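Local atomic coordinates of CYTH domain-containing protein (Pyrococcus horikoshii, PDB entry 2EEN), a protein that is of unknown function but carries a CYTH domain and probably binds triphosphates or related phosphorylated compounds, as its relatives do. Residues E5-A10 with G131-I136; I29-Y34 with K106-R111; F63-G68 with R78-V83. All blocks are in the same frame, centred on the assembly; numbering follows the deposited sequence.

Contact 1 of 3, residues E5-A10 with G131-I136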
ATOM      1  N   GLU A   5       5.131  -9.097  21.076  1.00 21.71           N
ATOM      2  CA  GLU A   5       5.519  -7.836  21.671  1.00 24.22           C
ATOM      3  C   GLU A   5       4.822  -7.568  22.990  1.00 23.42           C
ATOM      4  O   GLU A   5       3.626  -7.838  23.149  1.00 23.01           O
ATOM      5  CB  GLU A   5       5.246  -6.684  20.697  1.00 28.66           C
ATOM      6  CG  GLU A   5       5.581  -5.306  21.262  1.00 34.31           C
ATOM      7  CD  GLU A   5       5.621  -4.221  20.197  1.00 37.67           C
ATOM      8  OE1 GLU A   5       6.590  -4.195  19.406  1.00 39.80           O
ATOM      9  OE2 GLU A   5       4.682  -3.398  20.146  1.00 39.53           O
ATOM     10  N   LEU A   6       5.598  -7.053  23.932  1.00 21.47           N
ATOM     11  CA  LEU A   6       5.109  -6.686  25.251  1.00 21.74           C
ATOM     12  C   LEU A   6       5.542  -5.255  25.504  1.00 22.89           C
ATOM     13  O   LEU A   6       6.600  -4.825  25.045  1.00 22.24           O
ATOM     14  CB  LEU A   6       5.711  -7.577  26.339  1.00 23.89           C
ATOM     15  CG  LEU A   6       5.297  -9.039  26.424  1.00 26.04           C
ATOM     16  CD1 LEU A   6       5.978  -9.664  27.636  1.00 25.22           C
ATOM     17  CD2 LEU A   6       3.792  -9.144  26.550  1.00 26.30           C
ATOM     18  N   LYS A   7       4.722  -4.518  26.241  1.00 20.72           N
ATOM     19  CA  LYS A   7       5.026  -3.135  26.556  1.00 21.17           C
ATOM     20  C   LYS A   7       4.744  -2.861  28.020  1.00 20.07           C
ATOM     21  O   LYS A   7       3.799  -3.406  28.593  1.00 20.71           O
ATOM     22  CB  LYS A   7       4.180  -2.199  25.687  1.00 20.66           C
ATOM     23  CG  LYS A   7       4.319  -0.719  26.040  1.00 20.41           C
ATOM     24  CD  LYS A   7       3.732   0.180  24.951  1.00 22.01           C
ATOM     25  CE  LYS A   7       2.216   0.086  24.872  1.00 21.55           C
ATOM     26  NZ  LYS A   7       1.692   0.902  23.728  1.00 24.57           N
ATOM     27  N   GLY A   8       5.571  -2.015  28.617  1.00 19.92           N
ATOM     28  CA  GLY A   8       5.389  -1.647  30.003  1.00 20.51           C
ATOM     29  C   GLY A   8       5.653  -0.169  30.188  1.00 21.06           C
ATOM     30  O   GLY A   8       6.297   0.465  29.351  1.00 19.84           O
ATOM     31  N   TYR A   9       5.128   0.403  31.264  1.00 22.58           N
ATOM     32  CA  TYR A   9       5.375   1.808  31.536  1.00 23.36           C
ATOM     33  C   TYR A   9       6.800   1.878  32.049  1.00 22.22           C
ATOM     34  O   TYR A   9       7.267   0.947  32.710  1.00 24.02           O
ATOM     35  CB  TYR A   9       4.403   2.343  32.594  1.00 21.92           C
ATOM     36  CG  TYR A   9       3.002   2.521  32.071  1.00 25.08           C
ATOM     37  CD1 TYR A   9       2.165   1.423  31.875  1.00 25.88           C
ATOM     38  CD2 TYR A   9       2.528   3.782  31.718  1.00 25.95           C
ATOM     39  CE1 TYR A   9       0.893   1.574  31.339  1.00 26.51           C
ATOM     40  CE2 TYR A   9       1.258   3.945  31.177  1.00 26.41           C
ATOM     41  CZ  TYR A   9       0.448   2.838  30.990  1.00 26.40           C
ATOM     42  OH  TYR A   9      -0.802   2.987  30.435  1.00 30.11           O
ATOM     43  N   ALA A  10       7.498   2.964  31.741  1.00 21.39           N
ATOM     44  CA  ALA A  10       8.878   3.110  32.175  1.00 22.78           C
ATOM     45  C   ALA A  10       9.160   4.446  32.849  1.00 23.72           C
ATOM     46  O   ALA A  10       8.251   5.241  33.104  1.00 25.95           O
ATOM     47  CB  ALA A  10       9.824   2.908  30.984  1.00 20.82           C
ATOM     48  N   GLY A 131       4.389   9.798  27.600  1.00 18.30           N
ATOM     49  CA  GLY A 131       5.512   9.604  28.496  1.00 17.98           C
ATOM     50  C   GLY A 131       6.408   8.447  28.108  1.00 17.42           C
ATOM     51  O   GLY A 131       6.434   8.028  26.951  1.00 17.01           O
ATOM     52  N   LYS A 132       7.135   7.922  29.086  1.00 17.44           N
ATOM     53  CA  LYS A 132       8.071   6.825  28.859  1.00 17.12           C
ATOM     54  C   LYS A 132       7.500   5.414  28.944  1.00 16.33           C
ATOM     55  O   LYS A 132       6.745   5.079  29.859  1.00 16.76           O
ATOM     56  CB  LYS A 132       9.233   6.927  29.847  1.00 19.10           C
ATOM     57  CG  LYS A 132      10.075   8.172  29.705  1.00 21.16           C
ATOM     58  CD  LYS A 132      11.182   8.190  30.752  1.00 23.06           C
ATOM     59  CE  LYS A 132      12.220   9.262  30.453  1.00 25.83           C
ATOM     60  NZ  LYS A 132      11.621  10.617  30.350  1.00 26.57           N
ATOM     61  N   PHE A 133       7.887   4.590  27.977  1.00 15.82           N
ATOM     62  CA  PHE A 133       7.474   3.195  27.922  1.00 15.27           C
ATOM     63  C   PHE A 133       8.669   2.368  27.489  1.00 16.85           C
ATOM     64  O   PHE A 133       9.668   2.899  26.998  1.00 16.08           O
ATOM     65  CB  PHE A 133       6.370   2.963  26.891  1.00 16.56           C
ATOM     66  CG  PHE A 133       5.067   3.606  27.238  1.00 16.27           C
ATOM     67  CD1 PHE A 133       4.907   4.979  27.111  1.00 16.28           C
ATOM     68  CD2 PHE A 133       3.999   2.839  27.682  1.00 18.62           C
ATOM     69  CE1 PHE A 133       3.697   5.585  27.426  1.00 17.14           C
ATOM     70  CE2 PHE A 133       2.776   3.436  28.003  1.00 19.93           C
ATOM     71  CZ  PHE A 133       2.628   4.813  27.869  1.00 18.80           C
ATOM     72  N   ILE A 134       8.553   1.064  27.684  1.00 17.32           N
ATOM     73  CA  ILE A 134       9.591   0.149  27.264  1.00 16.76           C
ATOM     74  C   ILE A 134       8.893  -1.003  26.563  1.00 18.43           C
ATOM     75  O   ILE A 134       7.893  -1.541  27.047  1.00 18.21           O
ATOM     76  CB  ILE A 134      10.429  -0.378  28.448  1.00 17.41           C
ATOM     77  CG1 ILE A 134      11.505  -1.332  27.911  1.00 16.47           C
ATOM     78  CG2 ILE A 134       9.535  -1.067  29.476  1.00 17.99           C
ATOM     79  CD1 ILE A 134      12.561  -1.700  28.919  1.00 18.14           C
ATOM     80  N   GLU A 135       9.397  -1.352  25.389  1.00 15.77           N
ATOM     81  CA  GLU A 135       8.820  -2.445  24.637  1.00 17.89           C
ATOM     82  C   GLU A 135       9.891  -3.484  24.405  1.00 15.70           C
ATOM     83  O   GLU A 135      11.084  -3.179  24.449  1.00 18.65           O
ATOM     84  CB  GLU A 135       8.273  -1.953  23.293  1.00 21.43           C
ATOM     85  CG  GLU A 135       6.953  -1.195  23.408  1.00 24.99           C
ATOM     86  CD  GLU A 135       6.327  -0.876  22.058  1.00 28.95           C
ATOM     87  OE1 GLU A 135       6.551  -1.639  21.095  1.00 32.28           O
ATOM     88  OE2 GLU A 135       5.589   0.128  21.961  1.00 31.35           O
ATOM     89  N   ILE A 136       9.451  -4.716  24.206  1.00 16.35           N
ATOM     90  CA  ILE A 136      10.353  -5.816  23.916  1.00 16.17           C
ATOM     91  C   ILE A 136       9.656  -6.686  22.883  1.00 17.68           C
ATOM     92  O   ILE A 136       8.433  -6.867  22.923  1.00 16.99           O
ATOM     93  CB  ILE A 136      10.708  -6.629  25.186  1.00 15.19           C
ATOM     94  CG1 ILE A 136      11.825  -7.625  24.853  1.00 16.06           C
ATOM     95  CG2 ILE A 136       9.467  -7.340  25.733  1.00 15.03           C
ATOM     96  CD1 ILE A 136      12.503  -8.215  26.083  1.00 13.25           C
TER
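Lys7 faces Glu135 as a non-hydrogen-bonded pair between antiparallel strands, flanked by the hydrogen-bonded pairs Leu6–Ile136 and Gly8–Ile134. Lys7 CB lies 3.7 Å from Glu135 CG, and its CG keeps beside that same methylene, the two side chains running alongside each other. The chain runs extended as far as CD, which lies 3.5 Å from Glu135 OE2 and 3.8 Å from Phe133 CD2; a bend at chi3 (69°) then turns CE and NZ. NZ stays 4.3 Å from Glu135 OE2, too far for a salt bridge, and instead hydrogen-bonds to Arg168 O while making a cation-pi contact with Tyr170. Farther along, Phe133 CE2 stands over one face of the Tyr9 ring, 3.6 Å from its CE2, the planes 40° apart; Tyr9 OH reaches Glu166. Glu5 and Lys7 fit the EXEXK signature at the start of CYTH domains, which in relatives serves metal and phosphate binding. On the reverse face, Leu6 CB meets Ile136 CG2 at 3.8 Å. Strand 3-9 is outermost in the chain's sheet and strand 131-139 separates it from strand 120-127; Leu6, Ile134 and Ile136 pack on helix 146-160, with Ile134 also against helix 12-19.

Contact 2 of 3, residues I29-Y34 with K106-R111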
ATOM      1  N   ILE A  29      13.405   8.377  15.553  1.00 15.88           N
ATOM      2  CA  ILE A  29      12.286   9.261  15.826  1.00 17.75           C
ATOM      3  C   ILE A  29      11.180   8.651  14.976  1.00 17.13           C
ATOM      4  O   ILE A  29      11.406   8.300  13.819  1.00 18.04           O
ATOM      5  CB  ILE A  29      12.549  10.701  15.357  1.00 19.04           C
ATOM      6  CG1 ILE A  29      13.532  11.373  16.314  1.00 21.15           C
ATOM      7  CG2 ILE A  29      11.231  11.486  15.306  1.00 22.22           C
ATOM      8  CD1 ILE A  29      14.039  12.723  15.829  1.00 21.57           C
ATOM      9  N   HIS A  30      10.003   8.479  15.566  1.00 15.95           N
ATOM     10  CA  HIS A  30       8.866   7.914  14.855  1.00 16.44           C
ATOM     11  C   HIS A  30       7.720   8.897  14.845  1.00 16.64           C
ATOM     12  O   HIS A  30       7.373   9.487  15.870  1.00 18.22           O
ATOM     13  CB  HIS A  30       8.347   6.637  15.519  1.00 16.99           C
ATOM     14  CG  HIS A  30       9.224   5.441  15.329  1.00 19.51           C
ATOM     15  ND1 HIS A  30       8.868   4.188  15.777  1.00 20.33           N
ATOM     16  CD2 HIS A  30      10.435   5.302  14.739  1.00 19.49           C
ATOM     17  CE1 HIS A  30       9.821   3.326  15.470  1.00 19.55           C
ATOM     18  NE2 HIS A  30      10.783   3.976  14.840  1.00 20.57           N
ATOM     19  N   GLU A  31       7.138   9.067  13.669  1.00 16.16           N
ATOM     20  CA  GLU A  31       5.982   9.925  13.498  1.00 17.56           C
ATOM     21  C   GLU A  31       4.990   9.016  12.788  1.00 18.03           C
ATOM     22  O   GLU A  31       5.156   8.699  11.612  1.00 17.80           O
ATOM     23  CB  GLU A  31       6.339  11.141  12.649  1.00 20.17           C
ATOM     24  CG  GLU A  31       7.230  12.131  13.388  1.00 26.53           C
ATOM     25  CD  GLU A  31       7.909  13.119  12.461  1.00 29.95           C
ATOM     26  OE1 GLU A  31       7.232  13.659  11.561  1.00 35.47           O
ATOM     27  OE2 GLU A  31       9.118  13.363  12.641  1.00 32.69           O
ATOM     28  N   ASP A  32       3.982   8.568  13.527  1.00 18.18           N
ATOM     29  CA  ASP A  32       2.977   7.669  12.977  1.00 18.34           C
ATOM     30  C   ASP A  32       1.648   8.341  12.756  1.00 18.85           C
ATOM     31  O   ASP A  32       1.199   9.142  13.579  1.00 23.66           O
ATOM     32  CB  ASP A  32       2.726   6.484  13.912  1.00 18.20           C
ATOM     33  CG  ASP A  32       3.954   5.649  14.134  1.00 21.86           C
ATOM     34  OD1 ASP A  32       4.751   5.521  13.189  1.00 20.77           O
ATOM     35  OD2 ASP A  32       4.109   5.104  15.247  1.00 21.40           O
ATOM     36  N   ILE A  33       1.018   8.015  11.637  1.00 15.57           N
ATOM     37  CA  ILE A  33      -0.305   8.535  11.367  1.00 16.09           C
ATOM     38  C   ILE A  33      -1.191   7.300  11.314  1.00 14.05           C
ATOM     39  O   ILE A  33      -0.953   6.391  10.512  1.00 14.87           O
ATOM     40  CB  ILE A  33      -0.396   9.292  10.019  1.00 19.48           C
ATOM     41  CG1 ILE A  33       0.460  10.565  10.055  1.00 22.10           C
ATOM     42  CG2 ILE A  33      -1.835   9.697   9.766  1.00 20.20           C
ATOM     43  CD1 ILE A  33       0.330  11.445   8.844  1.00 27.94           C
ATOM     44  N   TYR A  34      -2.180   7.245  12.197  1.00 13.20           N
ATOM     45  CA  TYR A  34      -3.098   6.116  12.220  1.00 13.97           C
ATOM     46  C   TYR A  34      -4.379   6.499  11.514  1.00 15.63           C
ATOM     47  O   TYR A  34      -4.846   7.633  11.631  1.00 15.71           O
ATOM     48  CB  TYR A  34      -3.396   5.693  13.653  1.00 14.09           C
ATOM     49  CG  TYR A  34      -2.278   4.901  14.263  1.00 14.54           C
ATOM     50  CD1 TYR A  34      -2.222   3.516  14.125  1.00 17.90           C
ATOM     51  CD2 TYR A  34      -1.263   5.538  14.971  1.00 17.27           C
ATOM     52  CE1 TYR A  34      -1.179   2.787  14.684  1.00 16.08           C
ATOM     53  CE2 TYR A  34      -0.214   4.815  15.532  1.00 15.45           C
ATOM     54  CZ  TYR A  34      -0.181   3.444  15.383  1.00 18.92           C
ATOM     55  OH  TYR A  34       0.859   2.735  15.927  1.00 20.85           O
ATOM     56  N   LYS A 106      -2.079  11.291  15.178  1.00 19.14           N
ATOM     57  CA  LYS A 106      -0.665  11.206  14.871  1.00 21.85           C
ATOM     58  C   LYS A 106       0.069  10.930  16.171  1.00 21.72           C
ATOM     59  O   LYS A 106      -0.088  11.660  17.152  1.00 24.70           O
ATOM     60  CB  LYS A 106      -0.161  12.513  14.275  1.00 24.84           C
ATOM     61  CG  LYS A 106      -0.560  12.738  12.829  1.00 28.39           C
ATOM     62  CD  LYS A 106       0.373  13.734  12.163  1.00 32.60           C
ATOM     63  CE  LYS A 106      -0.422  14.865  11.510  1.00 33.99           C
ATOM     64  NZ  LYS A 106      -1.802  15.030  12.058  1.00 36.25           N
ATOM     65  N   VAL A 107       0.871   9.872  16.176  1.00 18.40           N
ATOM     66  CA  VAL A 107       1.627   9.498  17.360  1.00 17.03           C
ATOM     67  C   VAL A 107       3.099   9.754  17.088  1.00 15.68           C
ATOM     68  O   VAL A 107       3.660   9.241  16.129  1.00 16.70           O
ATOM     69  CB  VAL A 107       1.411   8.007  17.711  1.00 17.09           C
ATOM     70  CG1 VAL A 107       2.184   7.650  18.973  1.00 18.96           C
ATOM     71  CG2 VAL A 107      -0.074   7.732  17.899  1.00 19.12           C
ATOM     72  N   VAL A 108       3.716  10.569  17.938  1.00 15.52           N
ATOM     73  CA  VAL A 108       5.123  10.909  17.780  1.00 15.27           C
ATOM     74  C   VAL A 108       5.924  10.434  18.972  1.00 15.66           C
ATOM     75  O   VAL A 108       5.506  10.608  20.114  1.00 16.52           O
ATOM     76  CB  VAL A 108       5.307  12.430  17.657  1.00 16.78           C
ATOM     77  CG1 VAL A 108       6.780  12.763  17.472  1.00 18.57           C
ATOM     78  CG2 VAL A 108       4.487  12.955  16.495  1.00 18.46           C
ATOM     79  N   LYS A 109       7.082   9.840  18.710  1.00 14.74           N
ATOM     80  CA  LYS A 109       7.911   9.361  19.801  1.00 14.72           C
ATOM     81  C   LYS A 109       9.356   9.188  19.372  1.00 15.88           C
ATOM     82  O   LYS A 109       9.684   9.259  18.187  1.00 17.17           O
ATOM     83  CB  LYS A 109       7.396   8.007  20.294  1.00 14.15           C
ATOM     84  CG  LYS A 109       7.574   6.888  19.256  1.00 13.69           C
ATOM     85  CD  LYS A 109       7.194   5.515  19.820  1.00 15.80           C
ATOM     86  CE  LYS A 109       7.443   4.408  18.802  1.00 19.22           C
ATOM     87  NZ  LYS A 109       6.515   4.489  17.634  1.00 18.07           N
ATOM     88  N   THR A 110      10.221   8.987  20.358  1.00 16.78           N
ATOM     89  CA  THR A 110      11.615   8.703  20.071  1.00 15.99           C
ATOM     90  C   THR A 110      11.742   7.274  20.572  1.00 17.62           C
ATOM     91  O   THR A 110      11.039   6.871  21.501  1.00 18.27           O
ATOM     92  CB  THR A 110      12.598   9.634  20.813  1.00 18.91           C
ATOM     93  OG1 THR A 110      12.419   9.530  22.226  1.00 20.02           O
ATOM     94  CG2 THR A 110      12.382  11.068  20.373  1.00 20.72           C
ATOM     95  N   ARG A 111      12.605   6.498  19.933  1.00 17.09           N
ATOM     96  CA  ARG A 111      12.773   5.105  20.309  1.00 18.68           C
ATOM     97  C   ARG A 111      14.241   4.739  20.268  1.00 20.13           C
ATOM     98  O   ARG A 111      14.892   4.867  19.233  1.00 19.50           O
ATOM     99  CB  ARG A 111      11.943   4.223  19.374  1.00 20.11           C
ATOM    100  CG  ARG A 111      12.275   2.730  19.424  1.00 22.63           C
ATOM    101  CD  ARG A 111      11.230   1.901  18.685  1.00 23.15           C
ATOM    102  NE  ARG A 111       9.979   1.810  19.440  1.00 22.52           N
ATOM    103  CZ  ARG A 111       8.863   1.245  18.991  1.00 25.41           C
ATOM    104  NH1 ARG A 111       8.818   0.713  17.773  1.00 26.37           N
ATOM    105  NH2 ARG A 111       7.786   1.200  19.768  1.00 20.67           N
TER
HETATM  106  O   HOH W   1       5.175   6.874  17.076  1.00 19.53           O
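His30 and Lys109 form a hydrogen-bonded antiparallel pair whose side chains meet a second time beyond the backbone. Lys109 places CG between its own N and carbonyl carbon (chi1 67°), runs straight through CD and CE, and bends only at chi4 (-68°), which brings NZ back over the opposite strand. There NZ donates to His30 ND1 at 3.0 Å, arriving at the ring edge close to its plane. NE2, at the far side of the imidazole, is bonded to Glu28. Asp32, two residues on and on the same face, adds a salt bridge from OD2 to Lys109 NZ at 3.4 Å. One water lies among these groups, accepting from Lys109 NZ (2.8 Å) and donating to both Asp32 OD2 (2.8 Å) and Val107 O. Arg111 is extended at first, then bent at chi3, so that NH1 comes 3.6 Å from His30 CE1, the guanidinium and ring planes 73° apart; its NH2 is tied to Asp125. At the other end, Val107 CG2 touches Tyr34 CE2 at 3.8 Å, and the Tyr34 hydroxyl hydrogen-bonds to Arg50. The reverse face is more aliphatic: Ile33 CG1 lies alongside Lys106 CG at 3.7 Å, while the Glu31 carboxylate pairs with Arg55. The two strands, 23-36 and 102-117, are central in the sheet. Lys109 NZ thus has a nitrogen, a carboxylate and a water as partners, and Asp32 is shared with Arg52 through OD1. Such a gathering of lysine and arginine on one face, steadied by acidic residues, is consistent with the basic tunnel lining by which CYTH relatives hold polyphosphate.

Contact 3 of 3, residues F63-G68 with R78-V83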
ATOM      1  N   PHE A  63       7.026   3.469   6.381  1.00 14.39           N
ATOM      2  CA  PHE A  63       6.376   2.173   6.257  1.00 14.95           C
ATOM      3  C   PHE A  63       4.867   2.288   6.367  1.00 16.03           C
ATOM      4  O   PHE A  63       4.351   3.152   7.074  1.00 15.73           O
ATOM      5  CB  PHE A  63       6.863   1.215   7.354  1.00 17.07           C
ATOM      6  CG  PHE A  63       8.352   1.017   7.377  1.00 19.59           C
ATOM      7  CD1 PHE A  63       9.180   1.930   8.026  1.00 21.30           C
ATOM      8  CD2 PHE A  63       8.927  -0.068   6.732  1.00 20.48           C
ATOM      9  CE1 PHE A  63      10.568   1.759   8.029  1.00 21.81           C
ATOM     10  CE2 PHE A  63      10.310  -0.249   6.727  1.00 21.41           C
ATOM     11  CZ  PHE A  63      11.133   0.670   7.380  1.00 22.89           C
ATOM     12  N   LEU A  64       4.173   1.420   5.643  1.00 13.06           N
ATOM     13  CA  LEU A  64       2.719   1.342   5.687  1.00 14.18           C
ATOM     14  C   LEU A  64       2.490  -0.005   6.359  1.00 14.13           C
ATOM     15  O   LEU A  64       2.950  -1.039   5.870  1.00 14.85           O
ATOM     16  CB  LEU A  64       2.124   1.337   4.278  1.00 14.75           C
ATOM     17  CG  LEU A  64       0.627   1.025   4.191  1.00 16.74           C
ATOM     18  CD1 LEU A  64      -0.178   2.051   4.978  1.00 17.12           C
ATOM     19  CD2 LEU A  64       0.196   1.046   2.735  1.00 19.06           C
ATOM     20  N   THR A  65       1.783   0.006   7.481  1.00 13.17           N
ATOM     21  CA  THR A  65       1.567  -1.221   8.223  1.00 15.81           C
ATOM     22  C   THR A  65       0.125  -1.461   8.609  1.00 14.15           C
ATOM     23  O   THR A  65      -0.567  -0.553   9.073  1.00 14.98           O
ATOM     24  CB  THR A  65       2.402  -1.205   9.516  1.00 17.23           C
ATOM     25  OG1 THR A  65       3.778  -0.968   9.189  1.00 19.25           O
ATOM     26  CG2 THR A  65       2.274  -2.524  10.264  1.00 19.31           C
ATOM     27  N   TYR A  66      -0.320  -2.692   8.384  1.00 12.80           N
ATOM     28  CA  TYR A  66      -1.657  -3.115   8.774  1.00 14.08           C
ATOM     29  C   TYR A  66      -1.431  -4.046   9.945  1.00 14.25           C
ATOM     30  O   TYR A  66      -0.524  -4.882   9.920  1.00 15.02           O
ATOM     31  CB  TYR A  66      -2.354  -3.925   7.681  1.00 13.39           C
ATOM     32  CG  TYR A  66      -3.578  -4.677   8.184  1.00 15.06           C
ATOM     33  CD1 TYR A  66      -4.803  -4.031   8.352  1.00 17.53           C
ATOM     34  CD2 TYR A  66      -3.494  -6.028   8.525  1.00 17.29           C
ATOM     35  CE1 TYR A  66      -5.911  -4.712   8.852  1.00 19.14           C
ATOM     36  CE2 TYR A  66      -4.590  -6.717   9.023  1.00 17.14           C
ATOM     37  CZ  TYR A  66      -5.797  -6.053   9.185  1.00 19.85           C
ATOM     38  OH  TYR A  66      -6.885  -6.735   9.669  1.00 20.79           O
ATOM     39  N   LYS A  67      -2.244  -3.893  10.978  1.00 14.37           N
ATOM     40  CA  LYS A  67      -2.155  -4.785  12.119  1.00 17.11           C
ATOM     41  C   LYS A  67      -3.504  -5.446  12.337  1.00 16.31           C
ATOM     42  O   LYS A  67      -4.546  -4.784  12.331  1.00 15.93           O
ATOM     43  CB  LYS A  67      -1.723  -4.032  13.369  1.00 19.98           C
ATOM     44  CG  LYS A  67      -0.272  -3.587  13.306  1.00 23.50           C
ATOM     45  CD  LYS A  67       0.340  -3.513  14.687  1.00 27.53           C
ATOM     46  CE  LYS A  67       1.791  -3.080  14.608  1.00 29.26           C
ATOM     47  NZ  LYS A  67       2.452  -3.175  15.936  1.00 31.44           N
ATOM     48  N   GLY A  68      -3.473  -6.760  12.520  1.00 15.32           N
ATOM     49  CA  GLY A  68      -4.692  -7.510  12.743  1.00 16.65           C
ATOM     50  C   GLY A  68      -5.042  -7.491  14.214  1.00 16.24           C
ATOM     51  O   GLY A  68      -4.340  -6.873  15.015  1.00 15.27           O
ATOM     52  N   ARG A  78       0.130  -9.595  17.330  1.00 17.91           N
ATOM     53  CA  ARG A  78      -0.895  -9.588  16.304  1.00 19.37           C
ATOM     54  C   ARG A  78      -0.269  -9.801  14.943  1.00 18.42           C
ATOM     55  O   ARG A  78       0.937  -9.628  14.763  1.00 18.48           O
ATOM     56  CB  ARG A  78      -1.622  -8.250  16.321  1.00 23.83           C
ATOM     57  CG  ARG A  78      -0.713  -7.074  16.029  1.00 25.53           C
ATOM     58  CD  ARG A  78      -1.141  -5.864  16.835  1.00 29.67           C
ATOM     59  NE  ARG A  78      -2.573  -5.650  16.712  1.00 30.98           N
ATOM     60  CZ  ARG A  78      -3.283  -4.879  17.524  1.00 33.53           C
ATOM     61  NH1 ARG A  78      -2.689  -4.239  18.522  1.00 34.47           N
ATOM     62  NH2 ARG A  78      -4.592  -4.761  17.347  1.00 31.64           N
ATOM     63  N   LEU A  79      -1.096 -10.185  13.984  1.00 19.45           N
ATOM     64  CA  LEU A  79      -0.623 -10.386  12.632  1.00 19.34           C
ATOM     65  C   LEU A  79      -0.311  -9.001  12.079  1.00 18.30           C
ATOM     66  O   LEU A  79      -0.994  -8.023  12.391  1.00 19.12           O
ATOM     67  CB  LEU A  79      -1.709 -11.071  11.802  1.00 23.70           C
ATOM     68  CG  LEU A  79      -1.571 -11.120  10.279  1.00 27.32           C
ATOM     69  CD1 LEU A  79      -2.442 -12.239   9.741  1.00 31.06           C
ATOM     70  CD2 LEU A  79      -1.973  -9.781   9.671  1.00 29.52           C
ATOM     71  N   GLU A  80       0.734  -8.910  11.272  1.00 18.66           N
ATOM     72  CA  GLU A  80       1.101  -7.628  10.698  1.00 19.46           C
ATOM     73  C   GLU A  80       1.517  -7.798   9.258  1.00 18.96           C
ATOM     74  O   GLU A  80       2.115  -8.812   8.886  1.00 19.31           O
ATOM     75  CB  GLU A  80       2.263  -6.996  11.474  1.00 23.21           C
ATOM     76  CG  GLU A  80       1.936  -6.628  12.913  1.00 30.21           C
ATOM     77  CD  GLU A  80       3.132  -6.056  13.653  1.00 34.46           C
ATOM     78  OE1 GLU A  80       3.627  -4.982  13.246  1.00 36.35           O
ATOM     79  OE2 GLU A  80       3.576  -6.683  14.641  1.00 37.87           O
ATOM     80  N   ILE A  81       1.176  -6.806   8.450  1.00 16.11           N
ATOM     81  CA  ILE A  81       1.568  -6.789   7.054  1.00 16.48           C
ATOM     82  C   ILE A  81       2.216  -5.421   6.933  1.00 16.99           C
ATOM     83  O   ILE A  81       1.590  -4.393   7.206  1.00 16.58           O
ATOM     84  CB  ILE A  81       0.370  -6.877   6.105  1.00 17.22           C
ATOM     85  CG1 ILE A  81      -0.430  -8.151   6.389  1.00 18.53           C
ATOM     86  CG2 ILE A  81       0.868  -6.878   4.657  1.00 19.14           C
ATOM     87  CD1 ILE A  81      -1.712  -8.249   5.579  1.00 21.85           C
ATOM     88  N   GLU A  82       3.482  -5.404   6.552  1.00 16.10           N
ATOM     89  CA  GLU A  82       4.191  -4.147   6.441  1.00 18.09           C
ATOM     90  C   GLU A  82       4.986  -4.057   5.163  1.00 17.47           C
ATOM     91  O   GLU A  82       5.650  -5.012   4.760  1.00 18.47           O
ATOM     92  CB  GLU A  82       5.128  -3.980   7.635  1.00 20.01           C
ATOM     93  CG  GLU A  82       6.011  -2.749   7.592  1.00 25.90           C
ATOM     94  CD  GLU A  82       6.634  -2.457   8.942  1.00 29.63           C
ATOM     95  OE1 GLU A  82       5.879  -2.126   9.883  1.00 33.26           O
ATOM     96  OE2 GLU A  82       7.870  -2.563   9.073  1.00 31.46           O
ATOM     97  N   VAL A  83       4.897  -2.903   4.521  1.00 15.57           N
ATOM     98  CA  VAL A  83       5.641  -2.662   3.300  1.00 15.18           C
ATOM     99  C   VAL A  83       6.363  -1.346   3.488  1.00 16.32           C
ATOM    100  O   VAL A  83       5.889  -0.457   4.203  1.00 16.48           O
ATOM    101  CB  VAL A  83       4.722  -2.566   2.073  1.00 15.50           C
ATOM    102  CG1 VAL A  83       4.041  -3.909   1.847  1.00 17.62           C
ATOM    103  CG2 VAL A  83       3.689  -1.466   2.267  1.00 17.30           C
TER
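Arg78 reaches across to Gly68, the last residue of the facing segment. With CG in the crowded position between N and carbonyl carbon (chi1 61°) and bends at chi2 and chi3, its NE donates to Gly68 O at 2.7 Å, almost in line with the carbonyl and in the guanidinium plane. NH2 adds a weak bond to the same oxygen and is held by Asp46. Lys67 crosses this chain at about a right angle, its CD 3.5 Å from Arg78 CD. Leu79 follows: its carbonyl takes the N-H of Gly68, and CD2 lies at the edge of the Tyr66 ring, 4.1 Å from CE2. Glu80 turns to the other face and runs beside Lys67, OE1 making a salt bridge of 3.4 Å with Lys67 NZ. These residues belong to the beta hairpin of strands 59-70 and 78-85, the latter outermost in the sheet of this CYTH domain; from the hairpin, Leu64 and Tyr66 pack on Leu95, Leu79 on Arg98 and Ile81 on Glu94 of the second subunit. Ile81 exchanges two backbone hydrogen bonds with Tyr66 and sets CD1 4.1 Å from Tyr66 CD2, while the Tyr66 hydroxyl bonds to Glu47. Glu82, with CG anti to N (chi1 176°), receives Thr65 OG1 on its OE1; the modelled 2.5 Å is very short and the exact length doubtful. Its OE2 approaches Phe63 CD2 obliquely at 3.6 Å. Val83 exchanges backbone hydrogen bonds with Leu64, and its CG2 rests 3.8 Å from Leu64 CB.

From the N terminus, residues 5-10 come first, and the chain returns to them only at 131-136, so contact 1 closes the longest loop. Inside it, residues 29-34 begin contact 2, completed at 106-111; within that loop lies the hairpin of contact 3, 63-68 with 78-83. The three are therefore strictly nested and none cross. All lie in one antiparallel sheet: contact 1 joins the first strand to 131-139, contact 2 its middle, and contact 3 the strands at the other edge. Contacts 1 and 2 touch, where Arg111 NH2 comes 3.3 Å from Glu135 OE2, a long and weak ion pair. Contact 3 touches neither, its centre about 15 Å from that of contact 2.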